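Local coordinates for capsular polysaccharide export system protein KpsC (Thermosulfurimonas dismutans, PDB 6MGD) that is a beta(2,7) Kdo transferase that probably acts in building the conserved glycolipid that holds Gram-negative bacterial capsules, at residues R19-V24 with R45-G50; G26-S29 with E33-D36. One frame throughout, in Å; residues are numbered along the deposited sequence.

Contact 1. Residues R19-V24 with R45-G50; sequences RFFPTV and RLLVWG
Leu-47 reaches out from strand 44-49 and sets its methyl CD1 over one face of the Phe-21 ring. CD1 stands 3.9 Å above the ring plane, displaced toward the rim on the side of Phe-21 CD2. The line from Leu-47 CD1 to the ring centroid is 4.2 Å long and tilts 25° from the ring normal. This is a CH-pi contact. The other branch of the leucine is looser, with Leu-47 CD2 at 4.2 Å from Phe-21 CZ. The two side chains cross obliquely.

Val-24 adds a second partner to the same methyl. Its CG2 lies 3.9 Å from Leu-47 CD1, which therefore meets both the aromatic ring and the valine branch. Phe-21 and Val-24 are the ends of a type I beta turn, which carries a weak hydrogen bond from Val-24 N to Phe-21 O. The CB of Phe-21 points toward strand 44-49, and with CG anti to the carbonyl carbon (chi1 -59°) one ring face lies against Leu-47 CD1.

The turn links helix 11-20 to strand 24-28 within the beta-alpha-beta crossover that starts at strand 4-7. Strand 4-7 lies between strands 24-28 and 44-49 in the sheet, and Leu-47 shares backbone bonds with its Tyr-5 and Tyr-7. The contact thus spans one intervening strand by side chains alone. Phe-4 meets the Phe-21 ring with planes at about 45° and also touches Leu-47. Leu-89 and Ala-91 of strand 88-92 touch the ring as well.

All three residues that meet here are buried and apolar. The contact rests on dispersion and the hydrophobic effect, with a small CH-pi share. It depends on shape rather than on charge, and it joins the turn to the sheet within the core of this domain.

Contact 2. Residues G26-S29 with E33-D36; sequences GNLS and EVED
Leu-28 and Val-34 pack together inside a beta-alpha-beta crossover, in which strand 24-28 runs into helix 31-41 and the chain returns as strand 44-49. Leu-28 CD1 lies 3.8 Å from Val-34 CG2. The CB of Leu-28 is 4.1 Å from the same methyl. The valine branch thus sits against both the root and the end of the leucine. The two side chains cross at about a right angle. Val-34 CG2 is anti to the carbonyl carbon and beside the backbone N, and it is the branch that meets Leu-28. Leu-46 of strand 44-49 touches both residues, and Tyr-5 and Tyr-7 of strand 4-7 add to the apolar side.

The other half is polar and faces outward. Ser-29 is exposed where the strand gives way to the loop. Its backbone N donates to Glu-33 OE1 at 3.0 Å, in a nearly straight bond of 173°. The donor comes from above the carboxylate, 65° out of its plane. Glu-33 reaches back from the first part of the helix with an extended chain. With an alanine in place of Glu-33, Ser-29 N would probably lose this acceptor, and with it the side-chain link from the strand end to the helix. Beyond the bond the fit is slack: Glu-33 OE2 stands 3.9 Å from Ser-29 CB.

Overall arrangement
Contact 1 is buried and wholly apolar. Contact 2 lies at the surface and pairs an apolar half with a hydrogen bond. Their centres are about 13 Å apart, and both reach the same mixed sheet. Strand 24-28 begins in contact 1 and ends in contact 2, which is nested in the chain loop that contact 1 closes. Strand 44-49 joins them through neighbouring residues: Leu-47 serves contact 1, while Leu-46 packs on contact 2, its CD1 at 3.7 Å from Leu-28 CD1. The chain's two successive crossovers share strand 24-28, in a domain consistent with the GT-B clan.

Contact 1. Residues R19-V24 with R45-G50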
ATOM      1  N   ARG A  19       9.766   1.175 -18.414  1.00 52.19           N
ATOM      2  CA  ARG A  19      10.905   1.656 -17.638  1.00 52.28           C
ATOM      3  C   ARG A  19      11.408   0.580 -16.685  1.00 50.19           C
ATOM      4  O   ARG A  19      12.619   0.435 -16.480  1.00 49.95           O
ATOM      5  CB  ARG A  19      10.521   2.916 -16.863  1.00 51.84           C
ATOM      6  CG  ARG A  19      10.069   4.073 -17.734  1.00 44.21           C
ATOM      7  CD  ARG A  19       9.521   5.218 -16.898  1.00 44.29           C
ATOM      8  NE  ARG A  19      10.386   5.535 -15.765  1.00 49.21           N
ATOM      9  CZ  ARG A  19      11.484   6.280 -15.842  1.00 51.57           C
ATOM     10  NH1 ARG A  19      12.205   6.509 -14.755  1.00 52.20           N
ATOM     11  NH2 ARG A  19      11.867   6.791 -17.006  1.00 53.33           N
ATOM     12  N   PHE A  20      10.491  -0.187 -16.095  1.00 50.24           N
ATOM     13  CA  PHE A  20      10.851  -1.249 -15.165  1.00 51.49           C
ATOM     14  C   PHE A  20      11.024  -2.593 -15.855  1.00 54.32           C
ATOM     15  O   PHE A  20      11.841  -3.409 -15.411  1.00 56.36           O
ATOM     16  CB  PHE A  20       9.792  -1.363 -14.065  1.00 49.17           C
ATOM     17  CG  PHE A  20       9.599  -0.096 -13.282  1.00 48.15           C
ATOM     18  CD1 PHE A  20       8.783   0.915 -13.761  1.00 47.57           C
ATOM     19  CD2 PHE A  20      10.237   0.086 -12.067  1.00 49.05           C
ATOM     20  CE1 PHE A  20       8.610   2.086 -13.046  1.00 47.98           C
ATOM     21  CE2 PHE A  20      10.069   1.254 -11.345  1.00 49.18           C
ATOM     22  CZ  PHE A  20       9.253   2.255 -11.836  1.00 48.09           C
ATOM     23  N   PHE A  21      10.279  -2.838 -16.932  1.00 53.84           N
ATOM     24  CA  PHE A  21      10.402  -4.054 -17.734  1.00 56.31           C
ATOM     25  C   PHE A  21      10.743  -3.641 -19.160  1.00 59.25           C
ATOM     26  O   PHE A  21       9.842  -3.441 -19.990  1.00 59.73           O
ATOM     27  CB  PHE A  21       9.118  -4.880 -17.690  1.00 53.84           C
ATOM     28  CG  PHE A  21       8.715  -5.298 -16.307  1.00 52.82           C
ATOM     29  CD1 PHE A  21       9.195  -6.475 -15.757  1.00 54.76           C
ATOM     30  CD2 PHE A  21       7.851  -4.517 -15.557  1.00 51.34           C
ATOM     31  CE1 PHE A  21       8.824  -6.866 -14.484  1.00 54.93           C
ATOM     32  CE2 PHE A  21       7.475  -4.901 -14.284  1.00 52.03           C
ATOM     33  CZ  PHE A  21       7.963  -6.077 -13.746  1.00 53.68           C
ATOM     34  N   PRO A  22      12.029  -3.495 -19.490  1.00 57.59           N
ATOM     35  CA  PRO A  22      12.397  -3.074 -20.851  1.00 61.05           C
ATOM     36  C   PRO A  22      12.116  -4.122 -21.914  1.00 62.39           C
ATOM     37  O   PRO A  22      12.203  -3.799 -23.107  1.00 63.41           O
ATOM     38  CB  PRO A  22      13.901  -2.795 -20.735  1.00 63.87           C
ATOM     39  CG  PRO A  22      14.353  -3.674 -19.619  1.00 63.78           C
ATOM     40  CD  PRO A  22      13.210  -3.716 -18.638  1.00 60.37           C
ATOM     41  N   THR A  23      11.782  -5.353 -21.530  1.00 63.66           N
ATOM     42  CA  THR A  23      11.523  -6.430 -22.475  1.00 66.05           C
ATOM     43  C   THR A  23      10.034  -6.641 -22.730  1.00 64.00           C
ATOM     44  O   THR A  23       9.641  -7.708 -23.212  1.00 65.76           O
ATOM     45  CB  THR A  23      12.158  -7.731 -21.984  1.00 69.43           C
ATOM     46  OG1 THR A  23      11.541  -8.133 -20.756  1.00 67.03           O
ATOM     47  CG2 THR A  23      13.654  -7.542 -21.758  1.00 73.57           C
ATOM     48  N   VAL A  24       9.195  -5.655 -22.402  1.00 63.27           N
ATOM     49  CA  VAL A  24       7.779  -5.747 -22.732  1.00 62.38           C
ATOM     50  C   VAL A  24       7.629  -5.822 -24.244  1.00 63.05           C
ATOM     51  O   VAL A  24       8.233  -5.036 -24.986  1.00 62.75           O
ATOM     52  CB  VAL A  24       7.008  -4.558 -22.140  1.00 61.42           C
ATOM     53  CG1 VAL A  24       5.612  -4.471 -22.741  1.00 63.21           C
ATOM     54  CG2 VAL A  24       6.918  -4.691 -20.631  1.00 59.98           C
ATOM     55  N   ARG A  45       4.887 -14.724 -19.709  1.00 66.61           N
ATOM     56  CA  ARG A  45       4.893 -13.864 -18.531  1.00 65.36           C
ATOM     57  C   ARG A  45       3.908 -12.730 -18.783  1.00 61.12           C
ATOM     58  O   ARG A  45       4.134 -11.889 -19.660  1.00 59.00           O
ATOM     59  CB  ARG A  45       6.292 -13.321 -18.247  1.00 66.98           C
ATOM     60  CG  ARG A  45       7.293 -14.356 -17.769  1.00 71.88           C
ATOM     61  CD  ARG A  45       8.676 -13.737 -17.645  1.00 72.63           C
ATOM     62  NE  ARG A  45       9.553 -14.503 -16.765  1.00 77.24           N
ATOM     63  CZ  ARG A  45      10.413 -15.428 -17.179  1.00 83.09           C
ATOM     64  NH1 ARG A  45      11.171 -16.069 -16.300  1.00 86.72           N
ATOM     65  NH2 ARG A  45      10.518 -15.711 -18.473  1.00 85.04           N
ATOM     66  N   LEU A  46       2.821 -12.708 -18.020  1.00 59.02           N
ATOM     67  CA  LEU A  46       1.773 -11.711 -18.184  1.00 57.23           C
ATOM     68  C   LEU A  46       1.885 -10.656 -17.090  1.00 55.10           C
ATOM     69  O   LEU A  46       2.022 -10.992 -15.909  1.00 55.94           O
ATOM     70  CB  LEU A  46       0.391 -12.364 -18.149  1.00 58.62           C
ATOM     71  CG  LEU A  46      -0.787 -11.464 -18.526  1.00 56.49           C
ATOM     72  CD1 LEU A  46      -0.658 -11.004 -19.972  1.00 55.28           C
ATOM     73  CD2 LEU A  46      -2.111 -12.181 -18.299  1.00 58.82           C
ATOM     74  N   LEU A  47       1.830  -9.387 -17.487  1.00 54.35           N
ATOM     75  CA  LEU A  47       1.794  -8.270 -16.553  1.00 52.02           C
ATOM     76  C   LEU A  47       0.352  -7.797 -16.419  1.00 51.20           C
ATOM     77  O   LEU A  47      -0.247  -7.328 -17.393  1.00 50.83           O
ATOM     78  CB  LEU A  47       2.699  -7.130 -17.022  1.00 51.46           C
ATOM     79  CG  LEU A  47       4.196  -7.440 -17.049  1.00 53.45           C
ATOM     80  CD1 LEU A  47       4.999  -6.256 -17.572  1.00 52.96           C
ATOM     81  CD2 LEU A  47       4.674  -7.845 -15.664  1.00 53.65           C
ATOM     82  N   VAL A  48      -0.205  -7.936 -15.222  1.00 49.64           N
ATOM     83  CA  VAL A  48      -1.568  -7.507 -14.940  1.00 51.62           C
ATOM     84  C   VAL A  48      -1.517  -6.453 -13.844  1.00 49.39           C
ATOM     85  O   VAL A  48      -0.581  -6.413 -13.036  1.00 44.93           O
ATOM     86  CB  VAL A  48      -2.479  -8.693 -14.541  1.00 55.99           C
ATOM     87  CG1 VAL A  48      -2.282  -9.066 -13.080  1.00 57.32           C
ATOM     88  CG2 VAL A  48      -3.937  -8.376 -14.827  1.00 58.96           C
ATOM     89  N   TRP A  49      -2.525  -5.586 -13.826  1.00 52.16           N
ATOM     90  CA  TRP A  49      -2.566  -4.463 -12.901  1.00 53.19           C
ATOM     91  C   TRP A  49      -3.539  -4.757 -11.767  1.00 54.90           C
ATOM     92  O   TRP A  49      -4.739  -4.931 -12.004  1.00 57.88           O
ATOM     93  CB  TRP A  49      -2.967  -3.174 -13.615  1.00 55.86           C
ATOM     94  CG  TRP A  49      -2.932  -1.992 -12.704  1.00 57.91           C
ATOM     95  CD1 TRP A  49      -3.978  -1.456 -12.015  1.00 60.63           C
ATOM     96  CD2 TRP A  49      -1.781  -1.212 -12.359  1.00 58.36           C
ATOM     97  NE1 TRP A  49      -3.555  -0.381 -11.272  1.00 62.20           N
ATOM     98  CE2 TRP A  49      -2.209  -0.211 -11.465  1.00 60.11           C
ATOM     99  CE3 TRP A  49      -0.432  -1.258 -12.725  1.00 56.37           C
ATOM    100  CZ2 TRP A  49      -1.338   0.736 -10.931  1.00 60.39           C
ATOM    101  CZ3 TRP A  49       0.431  -0.318 -12.193  1.00 56.86           C
ATOM    102  CH2 TRP A  49      -0.025   0.665 -11.306  1.00 59.02           C
ATOM    103  N   GLY A  50      -3.018  -4.799 -10.544  1.00 54.65           N
ATOM    104  CA  GLY A  50      -3.877  -4.919  -9.379  1.00 55.77           C
ATOM    105  C   GLY A  50      -4.688  -6.198  -9.404  1.00 56.62           C
ATOM    106  O   GLY A  50      -4.174  -7.287  -9.678  1.00 56.19           O
TER

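Contact 2. Residues G26-S29 with E33-D36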
ATOM      1  N   GLY A  26       4.290  -7.069 -26.074  1.00 59.03           N
ATOM      2  CA  GLY A  26       2.982  -6.848 -26.657  1.00 58.19           C
ATOM      3  C   GLY A  26       1.922  -6.748 -25.589  1.00 54.61           C
ATOM      4  O   GLY A  26       2.125  -7.157 -24.442  1.00 51.13           O
ATOM      5  N   ASN A  27       0.779  -6.199 -25.983  1.00 53.97           N
ATOM      6  CA  ASN A  27      -0.340  -5.970 -25.076  1.00 55.34           C
ATOM      7  C   ASN A  27      -1.480  -6.907 -25.460  1.00 58.63           C
ATOM      8  O   ASN A  27      -2.071  -6.770 -26.537  1.00 60.01           O
ATOM      9  CB  ASN A  27      -0.779  -4.509 -25.117  1.00 53.97           C
ATOM     10  CG  ASN A  27      -1.800  -4.179 -24.050  1.00 53.44           C
ATOM     11  OD1 ASN A  27      -1.492  -4.188 -22.858  1.00 52.35           O
ATOM     12  ND2 ASN A  27      -3.021  -3.878 -24.471  1.00 56.51           N
ATOM     13  N   LEU A  28      -1.783  -7.857 -24.580  1.00 58.29           N
ATOM     14  CA  LEU A  28      -2.875  -8.797 -24.791  1.00 63.12           C
ATOM     15  C   LEU A  28      -4.165  -8.191 -24.249  1.00 64.52           C
ATOM     16  O   LEU A  28      -4.195  -7.692 -23.119  1.00 62.50           O
ATOM     17  CB  LEU A  28      -2.570 -10.130 -24.107  1.00 63.55           C
ATOM     18  CG  LEU A  28      -1.150 -10.656 -24.340  1.00 62.48           C
ATOM     19  CD1 LEU A  28      -0.912 -11.944 -23.565  1.00 63.44           C
ATOM     20  CD2 LEU A  28      -0.881 -10.863 -25.824  1.00 65.89           C
ATOM     21  N   SER A  29      -5.225  -8.235 -25.055  1.00 66.62           N
ATOM     22  CA  SER A  29      -6.450  -7.503 -24.763  1.00 68.42           C
ATOM     23  C   SER A  29      -7.606  -8.383 -24.311  1.00 71.59           C
ATOM     24  O   SER A  29      -8.703  -7.862 -24.081  1.00 73.95           O
ATOM     25  CB  SER A  29      -6.880  -6.688 -25.989  1.00 71.53           C
ATOM     26  OG  SER A  29      -5.964  -5.639 -26.250  1.00 70.33           O
ATOM     27  N   GLU A  33      -6.699 -14.211 -25.975  1.00 85.98           N
ATOM     28  CA  GLU A  33      -5.369 -13.912 -26.496  1.00 81.88           C
ATOM     29  C   GLU A  33      -4.279 -14.442 -25.578  1.00 77.83           C
ATOM     30  O   GLU A  33      -3.218 -14.864 -26.053  1.00 77.41           O
ATOM     31  CB  GLU A  33      -5.212 -12.407 -26.701  1.00 77.06           C
ATOM     32  CG  GLU A  33      -6.154 -11.834 -27.743  1.00 80.53           C
ATOM     33  CD  GLU A  33      -5.954 -10.349 -27.964  1.00 77.41           C
ATOM     34  OE1 GLU A  33      -4.866  -9.831 -27.629  1.00 72.82           O
ATOM     35  OE2 GLU A  33      -6.891  -9.698 -28.473  1.00 80.12           O
ATOM     36  N   VAL A  34      -4.520 -14.437 -24.266  1.00 78.66           N
ATOM     37  CA  VAL A  34      -3.557 -15.010 -23.332  1.00 77.42           C
ATOM     38  C   VAL A  34      -3.455 -16.519 -23.527  1.00 85.49           C
ATOM     39  O   VAL A  34      -2.354 -17.082 -23.542  1.00 87.47           O
ATOM     40  CB  VAL A  34      -3.941 -14.643 -21.886  1.00 75.46           C
ATOM     41  CG1 VAL A  34      -2.934 -15.220 -20.902  1.00 73.63           C
ATOM     42  CG2 VAL A  34      -4.037 -13.133 -21.730  1.00 71.40           C
ATOM     43  N   GLU A  35      -4.595 -17.197 -23.690  1.00 84.32           N
ATOM     44  CA  GLU A  35      -4.569 -18.646 -23.870  1.00 89.77           C
ATOM     45  C   GLU A  35      -3.946 -19.030 -25.207  1.00 91.67           C
ATOM     46  O   GLU A  35      -3.192 -20.007 -25.287  1.00 93.86           O
ATOM     47  CB  GLU A  35      -5.983 -19.222 -23.753  1.00 95.87           C
ATOM     48  CG  GLU A  35      -6.735 -18.852 -22.473  1.00 95.10           C
ATOM     49  CD  GLU A  35      -6.332 -19.681 -21.262  1.00 95.74           C
ATOM     50  OE1 GLU A  35      -5.125 -19.940 -21.069  1.00 93.20           O
ATOM     51  OE2 GLU A  35      -7.234 -20.074 -20.492  1.00 99.50           O
ATOM     52  N   ASP A  36      -4.250 -18.279 -26.270  1.00 91.41           N
ATOM     53  CA  ASP A  36      -3.687 -18.591 -27.580  1.00 93.67           C
ATOM     54  C   ASP A  36      -2.172 -18.448 -27.577  1.00 89.78           C
ATOM     55  O   ASP A  36      -1.457 -19.305 -28.112  1.00 92.64           O
ATOM     56  CB  ASP A  36      -4.301 -17.687 -28.649  1.00 94.21           C
ATOM     57  CG  ASP A  36      -5.799 -17.861 -28.775  1.00 99.14           C
ATOM     58  OD1 ASP A  36      -6.294 -18.985 -28.544  1.00104.19           O
ATOM     59  OD2 ASP A  36      -6.482 -16.867 -29.103  1.00 98.50           O
TER